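Local atomic coordinates of nucleotide-binding protein, universal stress protein UspA family (Lactobacillus plantarum, PDB entry 3S3T), a protein that binds ATP and, as a member of the universal stress protein UspA family, probably takes part in the cellular response to stress. Residues Leu36-Val41 and Pro84-Glu89; Val12-Ala17 and Thr117-Pro122; Arg4-Leu9 and Glu108-Val113. All coordinates share one frame; numbering follows the deposited sequence.

Contact 1 of 3, residues Leu36-Val41 and Pro84-Glu89. With ATP (adenosine-5'-triphosphate), chain I.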
loop_
_atom_site.group_PDB
_atom_site.type_symbol
_atom_site.label_atom_id
_atom_site.label_comp_id
_atom_site.label_asym_id
_atom_site.label_seq_id
_atom_site.Cartn_x
_atom_site.Cartn_y
_atom_site.Cartn_z
ATOM N N LEU A 36 -21.602 -6.826 19.238
ATOM C CA LEU A 36 -20.615 -7.472 18.394
ATOM C C LEU A 36 -21.293 -8.110 17.194
ATOM O O LEU A 36 -22.325 -8.747 17.348
ATOM C CB LEU A 36 -19.808 -8.514 19.195
ATOM C CG LEU A 36 -18.651 -9.237 18.494
ATOM C CD1 LEU A 36 -17.651 -8.253 17.937
ATOM C CD2 LEU A 36 -17.987 -10.233 19.462
ATOM N N THR A 37 -20.729 -7.883 15.989
ATOM C CA THR A 37 -21.195 -8.551 14.777
ATOM C C THR A 37 -20.004 -9.255 14.093
ATOM O O THR A 37 -19.001 -8.600 13.834
ATOM C CB THR A 37 -21.769 -7.535 13.781
ATOM O OG1 THR A 37 -22.936 -6.941 14.368
ATOM C CG2 THR A 37 -22.163 -8.219 12.428
ATOM N N ALA A 38 -20.117 -10.567 13.856
ATOM C CA ALA A 38 -19.177 -11.319 12.982
ATOM C C ALA A 38 -19.740 -11.417 11.575
ATOM O O ALA A 38 -20.933 -11.738 11.378
ATOM C CB ALA A 38 -18.878 -12.681 13.538
ATOM N N LEU A 39 -18.903 -11.080 10.589
ATOM C CA LEU A 39 -19.330 -11.017 9.190
ATOM C C LEU A 39 -18.412 -11.886 8.335
ATOM O O LEU A 39 -17.222 -11.627 8.286
ATOM C CB LEU A 39 -19.277 -9.585 8.674
ATOM C CG LEU A 39 -19.408 -9.332 7.157
ATOM C CD1 LEU A 39 -20.828 -9.787 6.572
ATOM C CD2 LEU A 39 -19.167 -7.895 6.887
ATOM N N TYR A 40 -18.958 -12.917 7.698
ATOM C CA TYR A 40 -18.218 -13.673 6.665
ATOM C C TYR A 40 -18.718 -13.288 5.287
ATOM O O TYR A 40 -19.922 -13.383 5.003
ATOM C CB TYR A 40 -18.429 -15.177 6.882
ATOM C CG TYR A 40 -17.605 -16.084 5.981
ATOM C CD1 TYR A 40 -17.924 -16.261 4.634
ATOM C CD2 TYR A 40 -16.506 -16.788 6.487
ATOM C CE1 TYR A 40 -17.139 -17.073 3.814
ATOM C CE2 TYR A 40 -15.748 -17.649 5.672
ATOM C CZ TYR A 40 -16.048 -17.774 4.373
ATOM O OH TYR A 40 -15.272 -18.615 3.629
ATOM N N VAL A 41 -17.814 -12.872 4.408
ATOM C CA VAL A 41 -18.201 -12.574 3.039
ATOM C C VAL A 41 -17.834 -13.688 2.069
ATOM O O VAL A 41 -16.663 -14.033 1.911
ATOM C CB VAL A 41 -17.616 -11.240 2.542
ATOM C CG1 VAL A 41 -18.282 -10.848 1.171
ATOM C CG2 VAL A 41 -17.880 -10.132 3.553
ATOM N N PRO A 84 -22.084 -8.904 25.655
ATOM C CA PRO A 84 -23.542 -8.798 25.649
ATOM C C PRO A 84 -24.246 -9.609 24.579
ATOM O O PRO A 84 -25.337 -10.095 24.833
ATOM C CB PRO A 84 -23.804 -7.311 25.403
ATOM C CG PRO A 84 -22.525 -6.640 25.439
ATOM C CD PRO A 84 -21.421 -7.593 25.630
ATOM N N ASN A 85 -23.654 -9.744 23.388
ATOM C CA ASN A 85 -24.337 -10.479 22.320
ATOM C C ASN A 85 -23.436 -10.826 21.136
ATOM O O ASN A 85 -22.291 -10.438 21.087
ATOM C CB ASN A 85 -25.538 -9.651 21.806
ATOM C CG ASN A 85 -25.143 -8.248 21.414
ATOM O OD1 ASN A 85 -24.272 -8.035 20.532
ATOM N ND2 ASN A 85 -25.714 -7.272 22.109
ATOM N N LEU A 86 -24.000 -11.536 20.168
ATOM C CA LEU A 86 -23.334 -11.740 18.895
ATOM C C LEU A 86 -24.422 -11.835 17.839
ATOM O O LEU A 86 -25.355 -12.653 17.957
ATOM C CB LEU A 86 -22.474 -13.010 18.885
ATOM C CG LEU A 86 -21.721 -13.253 17.573
ATOM C CD1 LEU A 86 -20.551 -12.259 17.454
ATOM C CD2 LEU A 86 -21.265 -14.723 17.457
ATOM N N LYS A 87 -24.308 -10.936 16.868
ATOM C CA LYS A 87 -24.997 -11.054 15.604
ATOM C C LYS A 87 -23.994 -11.694 14.619
ATOM O O LYS A 87 -22.818 -11.361 14.628
ATOM C CB LYS A 87 -25.433 -9.671 15.114
ATOM C CG LYS A 87 -26.188 -9.643 13.776
ATOM C CD LYS A 87 -26.258 -8.236 13.179
ATOM C CE LYS A 87 -27.531 -8.059 12.342
ATOM N NZ LYS A 87 -27.486 -6.869 11.461
ATOM N N THR A 88 -24.465 -12.626 13.806
ATOM C CA THR A 88 -23.657 -13.249 12.772
ATOM C C THR A 88 -24.284 -12.961 11.410
ATOM O O THR A 88 -25.528 -12.970 11.253
ATOM C CB THR A 88 -23.533 -14.741 12.993
ATOM O OG1 THR A 88 -24.830 -15.372 12.929
ATOM C CG2 THR A 88 -22.851 -15.018 14.350
ATOM N N GLU A 89 -23.439 -12.714 10.424
ATOM C CA GLU A 89 -23.908 -12.369 9.112
ATOM C C GLU A 89 -23.030 -13.029 8.064
ATOM O O GLU A 89 -21.789 -12.974 8.151
ATOM C CB GLU A 89 -23.803 -10.860 8.943
ATOM C CG GLU A 89 -24.446 -10.343 7.669
ATOM C CD GLU A 89 -25.734 -9.598 7.898
ATOM O OE1 GLU A 89 -25.878 -8.902 8.943
ATOM O OE2 GLU A 89 -26.586 -9.654 6.980
HETATM P PG ATP I . -4.649 -11.621 0.249
HETATM O O1G ATP I . -6.128 -11.892 0.098
HETATM O O2G ATP I . -3.816 -12.499 -0.634
HETATM O O3G ATP I . -4.213 -10.171 0.084
HETATM P PB ATP I . -4.823 -12.991 2.838
HETATM O O1B ATP I . -3.719 -13.720 3.547
HETATM O O2B ATP I . -5.964 -13.785 2.299
HETATM O O3B ATP I . -4.142 -12.088 1.709
HETATM P PA ATP I . -6.664 -10.999 3.882
HETATM O O1A ATP I . -7.652 -11.435 2.844
HETATM O O2A ATP I . -6.311 -9.568 3.857
HETATM O O3A ATP I . -5.326 -11.854 3.879
HETATM O "O5'" ATP I . -7.352 -11.377 5.324
HETATM C "C5'" ATP I . -7.044 -10.580 6.466
HETATM C "C4'" ATP I . -8.262 -10.494 7.390
HETATM O "O4'" ATP I . -9.293 -9.930 6.589
HETATM C "C3'" ATP I . -8.797 -11.841 7.847
HETATM O "O3'" ATP I . -8.121 -12.345 8.987
HETATM C "C2'" ATP I . -10.245 -11.473 8.056
HETATM O "O2'" ATP I . -10.326 -10.805 9.308
HETATM C "C1'" ATP I . -10.549 -10.499 6.925
HETATM N N9 ATP I . -11.151 -11.168 5.774
HETATM C C8 ATP I . -10.507 -11.683 4.680
HETATM N N7 ATP I . -11.389 -12.254 3.828
HETATM C C5 ATP I . -12.595 -12.099 4.386
HETATM C C6 ATP I . -13.951 -12.493 4.023
HETATM N N6 ATP I . -14.141 -13.157 2.865
HETATM N N1 ATP I . -14.984 -12.157 4.875
HETATM C C2 ATP I . -14.729 -11.495 6.015
HETATM N N3 ATP I . -13.511 -11.136 6.443
HETATM C C4 ATP I . -12.441 -11.405 5.663
HETATM O O HOH W 1 -25.062 -7.582 18.155
#
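The CD1 methyl of Leu86 sits against the branch point of Leu36, 3.7 Å from its CG, where two parallel strands begin to pair. In both leucines CG stands anti to the backbone N (chi1 -176° in Leu36, -179° in Leu86), and the two side chains meet at a slant; Ala38 CB lies farther along the same face. The backbones are zipped by alternating bonds: Lys87 N to Leu36 O at 3.0 Å, Ala38 N to Lys87 O, Glu89 N to Ala38 O and Tyr40 N to Glu89 O. Ahead of the first of these, Asn85 OD1 stands in for a strand carbonyl, accepting from Leu36 N at 3.2 Å. A water bridges OD1 and Leu36 O, while Asn85 ND2 is held by Asn35.

On the face of Thr37 and Leu39 the packing holds close to the backbone, with Leu39 CD1 3.8 Å from Glu89 CG, but the ends of Lys87 and Glu89 lead away from it. The extended, exposed Lys87 runs beside Thr37. Its NZ makes a long salt bridge, 3.6 Å, to Glu89 OE1; both atoms also bond Tyr102 OH, NZ weakly. Farther on, Val41 N donates to adenine N1 of ATP and Val41 O accepts from N6.

Helix 16-32 packs on Leu36 and Leu86, helix 53-78 on Ala38 and Tyr40, and helix 95-105 on Thr37 and Leu39, while strand 7-11 flanks 36-41 on its other edge.

Contact 2 of 3, residues Val12-Ala17 and Thr117-Pro122. With ATP (adenosine-5'-triphosphate), chain I.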
loop_
_atom_site.group_PDB
_atom_site.type_symbol
_atom_site.label_atom_id
_atom_site.label_comp_id
_atom_site.label_asym_id
_atom_site.label_seq_id
_atom_site.Cartn_x
_atom_site.Cartn_y
_atom_site.Cartn_z
ATOM N N VAL A 12 -14.667 -12.056 9.391
ATOM C CA VAL A 12 -13.849 -13.258 9.371
ATOM C C VAL A 12 -13.900 -14.009 8.040
ATOM O O VAL A 12 -14.952 -14.109 7.411
ATOM C CB VAL A 12 -14.313 -14.251 10.471
ATOM C CG1 VAL A 12 -13.991 -13.721 11.852
ATOM C CG2 VAL A 12 -15.803 -14.510 10.330
ATOM N N ASP A 13 -12.759 -14.568 7.632
ATOM C CA ASP A 13 -12.735 -15.633 6.615
ATOM C C ASP A 13 -12.586 -16.934 7.381
ATOM O O ASP A 13 -12.919 -16.983 8.584
ATOM C CB ASP A 13 -11.637 -15.424 5.555
ATOM C CG ASP A 13 -10.260 -15.347 6.153
ATOM O OD1 ASP A 13 -10.099 -15.802 7.288
ATOM O OD2 ASP A 13 -9.352 -14.866 5.481
ATOM N N SER A 14 -12.089 -17.984 6.724
ATOM C CA SER A 14 -12.051 -19.272 7.341
ATOM C C SER A 14 -10.683 -19.551 7.920
ATOM O O SER A 14 -10.403 -20.686 8.293
ATOM C CB SER A 14 -12.461 -20.373 6.336
ATOM O OG SER A 14 -11.542 -20.395 5.250
ATOM N N SER A 15 -9.826 -18.537 7.999
ATOM C CA SER A 15 -8.456 -18.746 8.470
ATOM C C SER A 15 -8.342 -18.766 9.987
ATOM O O SER A 15 -9.189 -18.197 10.700
ATOM C CB SER A 15 -7.551 -17.664 7.906
ATOM O OG SER A 15 -7.929 -16.409 8.449
ATOM N N ASP A 16 -7.265 -19.374 10.488
ATOM C CA ASP A 16 -6.958 -19.286 11.920
ATOM C C ASP A 16 -6.745 -17.835 12.338
ATOM O O ASP A 16 -7.166 -17.455 13.424
ATOM C CB ASP A 16 -5.714 -20.072 12.276
ATOM C CG ASP A 16 -5.912 -21.597 12.127
ATOM O OD1 ASP A 16 -7.050 -22.073 11.924
ATOM O OD2 ASP A 16 -4.913 -22.299 12.188
ATOM N N ALA A 17 -6.126 -17.030 11.470
ATOM C CA ALA A 17 -5.776 -15.664 11.806
ATOM C C ALA A 17 -7.049 -14.867 12.054
ATOM O O ALA A 17 -7.084 -14.069 12.974
ATOM C CB ALA A 17 -4.918 -14.989 10.691
ATOM N N THR A 117 -3.535 -11.351 8.413
ATOM C CA THR A 117 -3.493 -12.148 7.193
ATOM C C THR A 117 -4.712 -13.058 7.228
ATOM O O THR A 117 -5.489 -13.031 8.207
ATOM C CB THR A 117 -2.215 -12.971 7.088
ATOM O OG1 THR A 117 -2.090 -13.802 8.234
ATOM C CG2 THR A 117 -0.996 -12.057 7.027
ATOM N N GLY A 118 -4.930 -13.785 6.145
ATOM C CA GLY A 118 -6.113 -14.624 5.973
ATOM C C GLY A 118 -5.771 -15.945 5.303
ATOM O O GLY A 118 -4.725 -16.498 5.588
ATOM N N THR A 119 -6.588 -16.420 4.374
ATOM C CA THR A 119 -6.380 -17.764 3.821
ATOM C C THR A 119 -5.293 -17.809 2.730
ATOM O O THR A 119 -4.710 -18.865 2.519
ATOM C CB THR A 119 -7.666 -18.379 3.237
ATOM O OG1 THR A 119 -8.099 -17.613 2.117
ATOM C CG2 THR A 119 -8.786 -18.445 4.252
ATOM N N ASN A 120 -5.010 -16.695 2.029
ATOM C CA ASN A 120 -4.115 -16.780 0.848
ATOM C C ASN A 120 -2.647 -16.431 1.042
ATOM O O ASN A 120 -1.809 -17.030 0.371
ATOM C CB ASN A 120 -4.626 -15.940 -0.333
ATOM C CG ASN A 120 -5.775 -16.603 -1.108
ATOM O OD1 ASN A 120 -6.287 -17.656 -0.740
ATOM N ND2 ASN A 120 -6.182 -15.957 -2.193
ATOM N N SER A 121 -2.296 -15.464 1.889
ATOM C CA SER A 121 -0.939 -14.867 1.763
ATOM C C SER A 121 -0.012 -14.809 2.992
ATOM O O SER A 121 0.973 -14.044 2.990
ATOM C CB SER A 121 -1.053 -13.450 1.140
ATOM O OG SER A 121 -1.586 -13.479 -0.187
ATOM N N PRO A 122 -0.262 -15.619 4.015
ATOM C CA PRO A 122 0.678 -15.565 5.135
ATOM C C PRO A 122 2.144 -15.833 4.789
ATOM O O PRO A 122 3.022 -15.343 5.484
ATOM C CB PRO A 122 0.150 -16.646 6.097
ATOM C CG PRO A 122 -0.819 -17.435 5.336
ATOM C CD PRO A 122 -1.359 -16.563 4.271
HETATM P PG ATP I . -4.649 -11.621 0.249
HETATM O O1G ATP I . -6.128 -11.892 0.098
HETATM O O2G ATP I . -3.816 -12.499 -0.634
HETATM O O3G ATP I . -4.213 -10.171 0.084
HETATM P PB ATP I . -4.823 -12.991 2.838
HETATM O O1B ATP I . -3.719 -13.720 3.547
HETATM O O2B ATP I . -5.964 -13.785 2.299
HETATM O O3B ATP I . -4.142 -12.088 1.709
HETATM P PA ATP I . -6.664 -10.999 3.882
HETATM O O1A ATP I . -7.652 -11.435 2.844
HETATM O O2A ATP I . -6.311 -9.568 3.857
HETATM O O3A ATP I . -5.326 -11.854 3.879
HETATM O "O5'" ATP I . -7.352 -11.377 5.324
HETATM C "C5'" ATP I . -7.044 -10.580 6.466
HETATM C "C4'" ATP I . -8.262 -10.494 7.390
HETATM O "O4'" ATP I . -9.293 -9.930 6.589
HETATM C "C3'" ATP I . -8.797 -11.841 7.847
HETATM O "O3'" ATP I . -8.121 -12.345 8.987
HETATM C "C2'" ATP I . -10.245 -11.473 8.056
HETATM O "O2'" ATP I . -10.326 -10.805 9.308
HETATM C "C1'" ATP I . -10.549 -10.499 6.925
HETATM N N9 ATP I . -11.151 -11.168 5.774
HETATM C C8 ATP I . -10.507 -11.683 4.680
HETATM N N7 ATP I . -11.389 -12.254 3.828
HETATM C C5 ATP I . -12.595 -12.099 4.386
HETATM C C6 ATP I . -13.951 -12.493 4.023
HETATM N N6 ATP I . -14.141 -13.157 2.865
HETATM N N1 ATP I . -14.984 -12.157 4.875
HETATM C C2 ATP I . -14.729 -11.495 6.015
HETATM N N3 ATP I . -13.511 -11.136 6.443
HETATM C C4 ATP I . -12.441 -11.405 5.663
HETATM O O HOH W 2 -8.977 -14.567 2.851
#
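Asp13 and Thr119 meet beside the bound ATP, their side chains sliding past each other in opposite directions. Asp13 OD2 lies 3.3 Å from Gly118 CA and takes a weak, bent bond from Thr119 N; a water also donates to this oxygen. The CB of Asp13 rests against the adenine, 3.6 Å from N7. Thr119 CG2 reaches back to Ser14 OG, and Ala17 CB sits 3.2 Å from Thr117 O, the carbonyl that accepts from the ribose O3'.

After Thr117 the chain turns round the phosphates. The O1B oxygen of ATP accepts from Gly118 N (2.9 Å) and from Ser121 N. The neighbouring O2B accepts from Asn120 N. This loop after strand 111-115, facing the start of helix 16-32, forms the phosphate-binding part of the ATP site, consistent with the glycine-containing loop of ATP-binding universal stress proteins, a family of the HUP clan.

A second shell fixes the carboxylate. With CG between the backbone N and the carbonyl carbon (chi1 58°), Asp13 turns OD1 back to form an Asx turn with Ser15 N, at 2.8 Å and from above the carboxylate plane, while Ser15 OG donates to its syn lone pair. With an alanine here the Ser15 N and OG donors would probably lose their shared acceptor, and the space taken by the carboxylate beside Gly118 would be left unfilled. Ser15 in turn caps helix 16-32 through Ala18 N. From the second subunit, His97 bonds Ser121 OG and Ser45 bonds Asn120 ND2.

Contact 3 of 3, residues Arg4-Leu9 and Glu108-Val113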
loop_
_atom_site.group_PDB
_atom_site.type_symbol
_atom_site.label_atom_id
_atom_site.label_comp_id
_atom_site.label_asym_id
_atom_site.label_seq_id
_atom_site.Cartn_x
_atom_site.Cartn_y
_atom_site.Cartn_z
ATOM N N ARG A 4 -16.060 4.700 25.076
ATOM C CA ARG A 4 -16.188 3.243 24.898
ATOM C C ARG A 4 -16.696 2.930 23.497
ATOM O O ARG A 4 -17.382 3.748 22.874
ATOM C CB ARG A 4 -17.190 2.630 25.904
ATOM C CG ARG A 4 -18.590 3.243 25.804
ATOM C CD ARG A 4 -19.565 2.612 26.803
ATOM N NE ARG A 4 -20.001 1.307 26.377
ATOM C CZ ARG A 4 -21.099 1.048 25.653
ATOM N NH1 ARG A 4 -21.894 2.012 25.257
ATOM N NH2 ARG A 4 -21.376 -0.209 25.295
ATOM N N TYR A 5 -16.359 1.742 23.010
ATOM C CA TYR A 5 -16.977 1.226 21.805
ATOM C C TYR A 5 -18.398 0.816 22.095
ATOM O O TYR A 5 -18.700 0.346 23.193
ATOM C CB TYR A 5 -16.192 0.016 21.299
ATOM C CG TYR A 5 -14.811 0.417 20.833
ATOM C CD1 TYR A 5 -14.646 1.263 19.742
ATOM C CD2 TYR A 5 -13.674 0.022 21.536
ATOM C CE1 TYR A 5 -13.376 1.648 19.315
ATOM C CE2 TYR A 5 -12.395 0.417 21.125
ATOM C CZ TYR A 5 -12.263 1.232 20.006
ATOM O OH TYR A 5 -11.021 1.635 19.589
ATOM N N THR A 6 -19.264 1.006 21.116
ATOM C CA THR A 6 -20.657 0.622 21.231
ATOM C C THR A 6 -21.083 -0.509 20.264
ATOM O O THR A 6 -22.032 -1.231 20.553
ATOM C CB THR A 6 -21.564 1.805 20.941
ATOM O OG1 THR A 6 -21.409 2.193 19.571
ATOM C CG2 THR A 6 -21.246 2.986 21.863
ATOM N N ASN A 7 -20.402 -0.636 19.117
ATOM C CA ASN A 7 -20.834 -1.512 18.026
ATOM C C ASN A 7 -19.633 -1.961 17.215
ATOM O O ASN A 7 -19.162 -1.213 16.365
ATOM C CB ASN A 7 -21.801 -0.743 17.103
ATOM C CG ASN A 7 -23.118 -0.445 17.764
ATOM O OD1 ASN A 7 -23.990 -1.303 17.803
ATOM N ND2 ASN A 7 -23.279 0.772 18.273
ATOM N N ILE A 8 -19.150 -3.169 17.480
ATOM C CA ILE A 8 -17.914 -3.704 16.891
ATOM C C ILE A 8 -18.221 -4.679 15.752
ATOM O O ILE A 8 -19.161 -5.460 15.844
ATOM C CB ILE A 8 -17.079 -4.449 17.976
ATOM C CG1 ILE A 8 -16.770 -3.511 19.159
ATOM C CG2 ILE A 8 -15.736 -5.040 17.416
ATOM C CD1 ILE A 8 -16.143 -4.203 20.384
ATOM N N LEU A 9 -17.406 -4.622 14.694
ATOM C CA LEU A 9 -17.512 -5.498 13.553
ATOM C C LEU A 9 -16.230 -6.305 13.478
ATOM O O LEU A 9 -15.122 -5.752 13.595
ATOM C CB LEU A 9 -17.680 -4.697 12.249
ATOM C CG LEU A 9 -17.857 -5.529 10.968
ATOM C CD1 LEU A 9 -19.112 -6.389 10.956
ATOM C CD2 LEU A 9 -17.894 -4.584 9.788
ATOM N N GLU A 108 -23.237 3.269 13.087
ATOM C CA GLU A 108 -23.050 3.084 14.526
ATOM C C GLU A 108 -21.771 2.313 14.853
ATOM O O GLU A 108 -21.240 2.394 15.981
ATOM C CB GLU A 108 -24.285 2.447 15.195
ATOM C CG GLU A 108 -24.610 0.988 14.877
ATOM C CD GLU A 108 -25.404 0.793 13.587
ATOM O OE1 GLU A 108 -25.498 1.756 12.796
ATOM O OE2 GLU A 108 -25.879 -0.345 13.342
ATOM N N ILE A 109 -21.290 1.540 13.868
ATOM C CA ILE A 109 -20.126 0.715 14.039
ATOM C C ILE A 109 -18.935 1.624 14.294
ATOM O O ILE A 109 -18.670 2.553 13.504
ATOM C CB ILE A 109 -19.926 -0.241 12.827
ATOM C CG1 ILE A 109 -20.918 -1.408 12.919
ATOM C CG2 ILE A 109 -18.507 -0.772 12.755
ATOM C CD1 ILE A 109 -20.950 -2.201 11.646
ATOM N N ASP A 110 -18.236 1.373 15.408
ATOM C CA ASP A 110 -17.090 2.223 15.816
ATOM C C ASP A 110 -15.784 1.524 16.020
ATOM O O ASP A 110 -14.792 2.168 16.408
ATOM C CB ASP A 110 -17.419 3.125 17.045
ATOM C CG ASP A 110 -18.210 2.395 18.145
ATOM O OD1 ASP A 110 -18.180 1.158 18.210
ATOM O OD2 ASP A 110 -18.854 3.077 18.975
ATOM N N LEU A 111 -15.732 0.243 15.642
ATOM C CA LEU A 111 -14.495 -0.507 15.530
ATOM C C LEU A 111 -14.659 -1.641 14.553
ATOM O O LEU A 111 -15.652 -2.373 14.590
ATOM C CB LEU A 111 -14.115 -1.137 16.873
ATOM C CG LEU A 111 -12.769 -1.840 17.001
ATOM C CD1 LEU A 111 -11.580 -0.892 16.661
ATOM C CD2 LEU A 111 -12.627 -2.407 18.457
ATOM N N ILE A 112 -13.634 -1.855 13.730
ATOM C CA ILE A 112 -13.552 -3.073 12.941
ATOM C C ILE A 112 -12.311 -3.818 13.416
ATOM O O ILE A 112 -11.233 -3.201 13.570
ATOM C CB ILE A 112 -13.433 -2.761 11.437
ATOM C CG1 ILE A 112 -14.618 -1.919 10.916
ATOM C CG2 ILE A 112 -13.330 -4.097 10.635
ATOM C CD1 ILE A 112 -14.520 -1.536 9.381
ATOM N N VAL A 113 -12.470 -5.121 13.706
ATOM C CA VAL A 113 -11.389 -5.968 14.164
ATOM C C VAL A 113 -11.028 -6.937 13.024
ATOM O O VAL A 113 -11.878 -7.606 12.493
ATOM C CB VAL A 113 -11.789 -6.733 15.458
ATOM C CG1 VAL A 113 -10.670 -7.653 15.912
ATOM C CG2 VAL A 113 -12.198 -5.732 16.599
HETATM O O HOH W 3 -17.918 5.097 20.535
#
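Strands 7-9 and 111-113 run parallel, their axes 4.7 Å apart and inclined by 30°, joined by bonds from Leu9 N to Leu111 O and Val113 N to Leu9 O; just ahead of them Asp110 N donates to Asn7 O. With CG between the backbone N and the carbonyl carbon (chi1 42°), the Asp110 carboxylate is turned to the backbone N atoms of Thr6 and Asn7. Thr6 N is shared between OD2 (3.0 Å) and OD1, both met on the syn side. Asn7 N adds a second donor to OD1, and Thr6 OG1 reaches OD2 at 2.8 Å from above the carboxylate plane. These bonds probably hold the carboxylate against rotation. Asn7 CG packs 3.6 Å from Glu108 CG, the amide and carboxylate planes nearly perpendicular (89°). Leu111 lies over the Tyr5 ring, its CD2 3.9 Å from the centroid in a CH-pi contact. Tyr5 OH bonds Asn141.

Ile8 CG2 touches Val113 CG2 at 3.7 Å on the face packed by helix 16-32. On the other face Leu9 CB meets Ile109 CG2, both residues touching Tyr102 of helix 95-105. Pairing of the first strand with 111-115, with helices on both faces, is typical of the Rossmann-like alpha/beta fold of the HUP clan.

Overall arrangement
All three contacts belong to one parallel sheet ordered 87-93, 35-43, 7-11, 111-115, 141-145, or to the loops at the C-terminal ends of its strands. Contacts 1 and 3, with centres about 11 Å apart, share the junction of strands 35-43 and 7-11, where Thr37 N lies 2.9 Å from Ile8 O, probably a hydrogen bond. Contact 2 is centred about 18 Å from contact 1 and about 21 Å from contact 3. It continues from strands 7-11 and 111-115 paired in contact 3, and meets contact 1 where Val12 N lies 2.8 Å from Leu39 O. ATP joins contacts 1 and 2, its adenine at Val41 and its phosphates at 117-122.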